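Local atomic coordinates of erythrocyte membrane protein 1 (Plasmodium falciparum, PDB entry 2XU0), a protein that probably binds host cell surface receptors, as a parasite adhesin of infected red cells, represented here by its N-terminal segment and first Duffy-binding-like domain. Residues Q218-L232 with G245-W257. The protein carries 10 engineered substitutions. Residues are numbered along the deposited sequence; the frame is centred on the assembly and turned at random.
Sequences QKGLQVVFKKIYKSL and GSGNYAKLREDWW. Engineered in segment 245-257: Ala250 (natural residue Ser).
Arg253 lies across the ring of Phe225 and reaches on to Gln218, and its course can be followed atom by atom. CB stands near the ring's rim, by CZ. CG sits over the ring centre, 3.5 Å from the centroid of Phe225 and 6° off the ring normal, which meets the geometry of a CH-pi contact. CD follows the same face, 3.4 Å from Phe225 CD2, and bends at chi2 and chi3 carry the guanidinium past the ring to the first turns of 218-232. There NH1 passes Leu221 CB and donates to Gln218 OE1 at 3.2 Å, nearly straight at 165°, with amide and guanidinium almost coplanar; Gln218 NE2 bonds Ile202 O. NH1 also bonds Val203 O, and these two bonds probably limit rotation of the guanidinium. A water bridges the OE1 atoms of Gln218 and Gln222; its link to Arg253 NH2 is implausibly short and doubtful.

The same Phe225 turns an edge to the face of Trp256, centroids 5.3 Å apart. Further along, Leu252 CD2 packs 3.8 Å from Tyr229 CB, and Gly247 CA covers a face of the Tyr229 ring, whose OH bonds Arg237 O.

The axes of helical segments 218-231 and 249-257 cross at 90°, approaching to 10.7 Å, within the Duffy-binding-like fold. Helix 154-175 flanks the junction through Leu157, which touches Leu221, Phe225 and Trp256, and helix 186-204 adds Ile202 and Val203.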
# COMPACT_ATOMS: atom_id res chain seq x y z
N GLN A 218 -7.02 19.62 -3.33
CA GLN A 218 -8.15 19.77 -2.40
C GLN A 218 -8.93 21.05 -2.57
O GLN A 218 -10.17 21.04 -2.53
CB GLN A 218 -7.72 19.57 -0.94
CG GLN A 218 -7.38 18.12 -0.62
CD GLN A 218 -8.49 17.15 -1.01
OE1 GLN A 218 -9.67 17.34 -0.72
NE2 GLN A 218 -8.12 16.05 -1.62
N LYS A 219 -8.21 22.16 -2.77
CA LYS A 219 -8.84 23.47 -2.96
C LYS A 219 -9.65 23.50 -4.25
O LYS A 219 -10.77 24.01 -4.23
CB LYS A 219 -7.80 24.59 -2.88
CG LYS A 219 -7.24 24.66 -1.46
CD LYS A 219 -6.29 25.79 -1.18
CE LYS A 219 -5.62 25.56 0.16
NZ LYS A 219 -6.54 25.79 1.31
N GLY A 220 -9.13 22.87 -5.31
CA GLY A 220 -9.84 22.74 -6.58
C GLY A 220 -11.09 21.91 -6.43
O GLY A 220 -12.17 22.32 -6.88
N LEU A 221 -10.98 20.78 -5.71
CA LEU A 221 -12.10 19.87 -5.44
C LEU A 221 -13.20 20.53 -4.63
O LEU A 221 -14.36 20.35 -4.97
CB LEU A 221 -11.63 18.56 -4.78
CG LEU A 221 -10.98 17.56 -5.70
CD1 LEU A 221 -10.20 16.52 -4.93
CD2 LEU A 221 -12.01 16.89 -6.60
N GLN A 222 -12.86 21.32 -3.60
CA GLN A 222 -13.90 22.03 -2.85
C GLN A 222 -14.64 23.11 -3.64
O GLN A 222 -15.83 23.31 -3.41
CB GLN A 222 -13.46 22.45 -1.43
CG GLN A 222 -12.15 23.18 -1.33
CD GLN A 222 -11.58 23.11 0.07
OE1 GLN A 222 -11.06 22.08 0.52
NE2 GLN A 222 -11.63 24.23 0.77
N VAL A 223 -13.98 23.71 -4.67
CA VAL A 223 -14.57 24.70 -5.58
C VAL A 223 -15.54 23.96 -6.53
O VAL A 223 -16.70 24.35 -6.64
CB VAL A 223 -13.47 25.51 -6.35
CG1 VAL A 223 -14.07 26.29 -7.53
CG2 VAL A 223 -12.71 26.45 -5.41
N VAL A 224 -15.07 22.87 -7.18
CA VAL A 224 -15.89 22.05 -8.09
C VAL A 224 -17.13 21.50 -7.37
O VAL A 224 -18.24 21.59 -7.90
CB VAL A 224 -15.10 20.92 -8.79
CG1 VAL A 224 -15.98 20.16 -9.78
CG2 VAL A 224 -13.89 21.48 -9.50
N PHE A 225 -16.95 20.99 -6.14
CA PHE A 225 -18.05 20.44 -5.35
C PHE A 225 -19.07 21.47 -4.83
O PHE A 225 -20.22 21.10 -4.59
CB PHE A 225 -17.54 19.47 -4.28
CG PHE A 225 -17.34 18.05 -4.78
CD1 PHE A 225 -18.43 17.20 -4.98
CD2 PHE A 225 -16.06 17.53 -4.95
CE1 PHE A 225 -18.24 15.88 -5.41
CE2 PHE A 225 -15.87 16.19 -5.33
CZ PHE A 225 -16.96 15.38 -5.55
N LYS A 226 -18.66 22.76 -4.72
CA LYS A 226 -19.54 23.87 -4.33
C LYS A 226 -20.48 24.18 -5.53
O LYS A 226 -21.70 24.30 -5.36
CB LYS A 226 -18.70 25.10 -3.95
CG LYS A 226 -19.51 26.24 -3.33
CD LYS A 226 -18.61 27.36 -2.83
CE LYS A 226 -19.38 28.53 -2.28
NZ LYS A 226 -18.48 29.67 -1.96
N LYS A 227 -19.91 24.23 -6.75
CA LYS A 227 -20.61 24.39 -8.02
C LYS A 227 -21.62 23.27 -8.22
O LYS A 227 -22.79 23.55 -8.47
CB LYS A 227 -19.61 24.42 -9.20
CG LYS A 227 -18.74 25.66 -9.20
CD LYS A 227 -17.63 25.55 -10.19
CE LYS A 227 -16.92 26.86 -10.41
NZ LYS A 227 -15.91 26.74 -11.48
N ILE A 228 -21.19 21.99 -8.03
CA ILE A 228 -22.07 20.81 -8.15
C ILE A 228 -23.26 20.96 -7.21
O ILE A 228 -24.38 20.80 -7.67
CB ILE A 228 -21.31 19.44 -7.99
CG1 ILE A 228 -20.28 19.24 -9.11
CG2 ILE A 228 -22.29 18.25 -7.96
CD1 ILE A 228 -19.18 18.17 -8.84
N TYR A 229 -23.02 21.32 -5.93
CA TYR A 229 -24.06 21.50 -4.93
C TYR A 229 -25.08 22.56 -5.34
O TYR A 229 -26.28 22.33 -5.16
CB TYR A 229 -23.49 21.85 -3.55
CG TYR A 229 -24.54 21.97 -2.47
CD1 TYR A 229 -25.22 20.85 -2.01
CD2 TYR A 229 -24.86 23.20 -1.91
CE1 TYR A 229 -26.17 20.95 -0.99
CE2 TYR A 229 -25.81 23.32 -0.90
CZ TYR A 229 -26.47 22.18 -0.44
OH TYR A 229 -27.39 22.28 0.58
N LYS A 230 -24.61 23.71 -5.85
CA LYS A 230 -25.47 24.81 -6.31
C LYS A 230 -26.29 24.38 -7.53
O LYS A 230 -27.46 24.74 -7.63
CB LYS A 230 -24.63 26.06 -6.63
CG LYS A 230 -24.26 26.89 -5.41
CD LYS A 230 -23.49 28.16 -5.78
CE LYS A 230 -21.99 27.94 -5.91
NZ LYS A 230 -21.26 29.23 -6.06
N SER A 231 -25.70 23.55 -8.41
CA SER A 231 -26.35 23.04 -9.62
C SER A 231 -27.43 21.99 -9.35
O SER A 231 -28.19 21.67 -10.27
CB SER A 231 -25.31 22.50 -10.60
OG SER A 231 -24.92 21.17 -10.29
N LEU A 232 -27.50 21.43 -8.13
CA LEU A 232 -28.49 20.40 -7.78
C LEU A 232 -29.88 21.01 -7.67
O LEU A 232 -30.00 22.22 -7.47
CB LEU A 232 -28.14 19.69 -6.46
CG LEU A 232 -26.81 18.93 -6.33
CD1 LEU A 232 -26.53 18.58 -4.88
CD2 LEU A 232 -26.80 17.66 -7.15
N GLY A 245 -29.02 24.32 7.12
CA GLY A 245 -29.20 24.60 5.70
C GLY A 245 -27.91 24.65 4.90
O GLY A 245 -27.95 24.69 3.67
N SER A 246 -26.74 24.65 5.59
CA SER A 246 -25.45 24.67 4.91
C SER A 246 -25.14 23.31 4.25
O SER A 246 -25.59 22.27 4.74
CB SER A 246 -24.32 25.12 5.84
OG SER A 246 -24.06 24.19 6.87
N GLY A 247 -24.43 23.36 3.12
CA GLY A 247 -24.07 22.20 2.32
C GLY A 247 -23.21 21.18 3.06
O GLY A 247 -22.22 21.54 3.72
N ASN A 248 -23.62 19.90 2.98
CA ASN A 248 -22.90 18.79 3.60
C ASN A 248 -22.02 18.22 2.49
O ASN A 248 -22.39 17.26 1.80
CB ASN A 248 -23.88 17.73 4.18
CG ASN A 248 -23.26 16.65 5.03
OD1 ASN A 248 -23.97 15.83 5.62
ND2 ASN A 248 -21.94 16.59 5.12
N TYR A 249 -20.90 18.90 2.27
CA TYR A 249 -19.94 18.59 1.23
C TYR A 249 -19.27 17.26 1.45
O TYR A 249 -19.02 16.56 0.48
CB TYR A 249 -18.96 19.74 1.02
CG TYR A 249 -19.65 21.00 0.55
CD1 TYR A 249 -20.09 21.12 -0.77
CD2 TYR A 249 -19.90 22.05 1.42
CE1 TYR A 249 -20.74 22.27 -1.21
CE2 TYR A 249 -20.56 23.21 0.99
CZ TYR A 249 -20.98 23.31 -0.33
OH TYR A 249 -21.62 24.44 -0.75
N ALA A 250 -19.09 16.85 2.72
CA ALA A 250 -18.50 15.55 3.04
C ALA A 250 -19.39 14.40 2.53
O ALA A 250 -18.88 13.48 1.90
CB ALA A 250 -18.26 15.43 4.53
N LYS A 251 -20.72 14.50 2.74
CA LYS A 251 -21.69 13.51 2.31
C LYS A 251 -21.83 13.54 0.78
O LYS A 251 -21.89 12.49 0.13
CB LYS A 251 -23.04 13.75 2.99
CG LYS A 251 -24.06 12.68 2.69
CD LYS A 251 -25.46 13.10 3.16
CE LYS A 251 -26.54 12.14 2.70
NZ LYS A 251 -26.27 10.73 3.12
N LEU A 252 -21.84 14.74 0.21
CA LEU A 252 -21.92 14.96 -1.23
C LEU A 252 -20.73 14.32 -1.98
O LEU A 252 -20.93 13.71 -3.03
CB LEU A 252 -22.00 16.48 -1.51
CG LEU A 252 -22.19 16.90 -2.97
CD1 LEU A 252 -23.61 16.60 -3.44
CD2 LEU A 252 -21.90 18.38 -3.13
N ARG A 253 -19.51 14.48 -1.44
CA ARG A 253 -18.31 13.90 -2.06
C ARG A 253 -18.27 12.37 -1.93
O ARG A 253 -17.84 11.70 -2.86
CB ARG A 253 -17.04 14.50 -1.49
CG ARG A 253 -16.86 15.97 -1.78
CD ARG A 253 -15.38 16.17 -1.95
NE ARG A 253 -14.84 17.14 -1.03
CZ ARG A 253 -13.56 17.42 -0.90
NH1 ARG A 253 -12.65 16.76 -1.61
NH2 ARG A 253 -13.17 18.34 -0.04
N GLU A 254 -18.73 11.83 -0.77
CA GLU A 254 -18.84 10.40 -0.47
C GLU A 254 -19.74 9.70 -1.48
O GLU A 254 -19.43 8.60 -1.93
CB GLU A 254 -19.53 10.19 0.90
CG GLU A 254 -18.61 10.27 2.08
CD GLU A 254 -19.30 10.29 3.43
OE1 GLU A 254 -18.59 10.56 4.43
OE2 GLU A 254 -20.53 10.06 3.50
N ASP A 255 -20.94 10.31 -1.73
CA ASP A 255 -21.95 9.76 -2.64
C ASP A 255 -21.48 9.92 -4.06
O ASP A 255 -21.63 8.99 -4.84
CB ASP A 255 -23.30 10.45 -2.43
CG ASP A 255 -23.95 10.02 -1.13
OD1 ASP A 255 -23.33 9.19 -0.40
OD2 ASP A 255 -25.09 10.44 -0.88
N TRP A 256 -20.82 11.04 -4.38
CA TRP A 256 -20.27 11.19 -5.71
C TRP A 256 -19.30 10.03 -5.98
O TRP A 256 -19.39 9.41 -7.03
CB TRP A 256 -19.57 12.54 -5.89
CG TRP A 256 -19.23 12.82 -7.33
CD1 TRP A 256 -20.04 13.41 -8.25
CD2 TRP A 256 -18.05 12.41 -8.04
NE1 TRP A 256 -19.42 13.45 -9.48
CE2 TRP A 256 -18.20 12.83 -9.38
CE3 TRP A 256 -16.88 11.72 -7.66
CZ2 TRP A 256 -17.21 12.60 -10.35
CZ3 TRP A 256 -15.89 11.52 -8.62
CH2 TRP A 256 -16.07 11.93 -9.95
N TRP A 257 -18.40 9.72 -5.01
CA TRP A 257 -17.44 8.63 -5.19
C TRP A 257 -18.16 7.32 -5.41
O TRP A 257 -17.91 6.63 -6.40
CB TRP A 257 -16.47 8.52 -3.99
CG TRP A 257 -15.52 7.36 -4.15
CD1 TRP A 257 -15.65 6.12 -3.59
CD2 TRP A 257 -14.49 7.25 -5.15
NE1 TRP A 257 -14.66 5.29 -4.06
CE2 TRP A 257 -13.98 5.93 -5.07
CE3 TRP A 257 -13.92 8.14 -6.07
CZ2 TRP A 257 -12.88 5.51 -5.82
CZ3 TRP A 257 -12.83 7.73 -6.82
CH2 TRP A 257 -12.33 6.42 -6.71
O HOH W 1 -11.04 19.01 0.94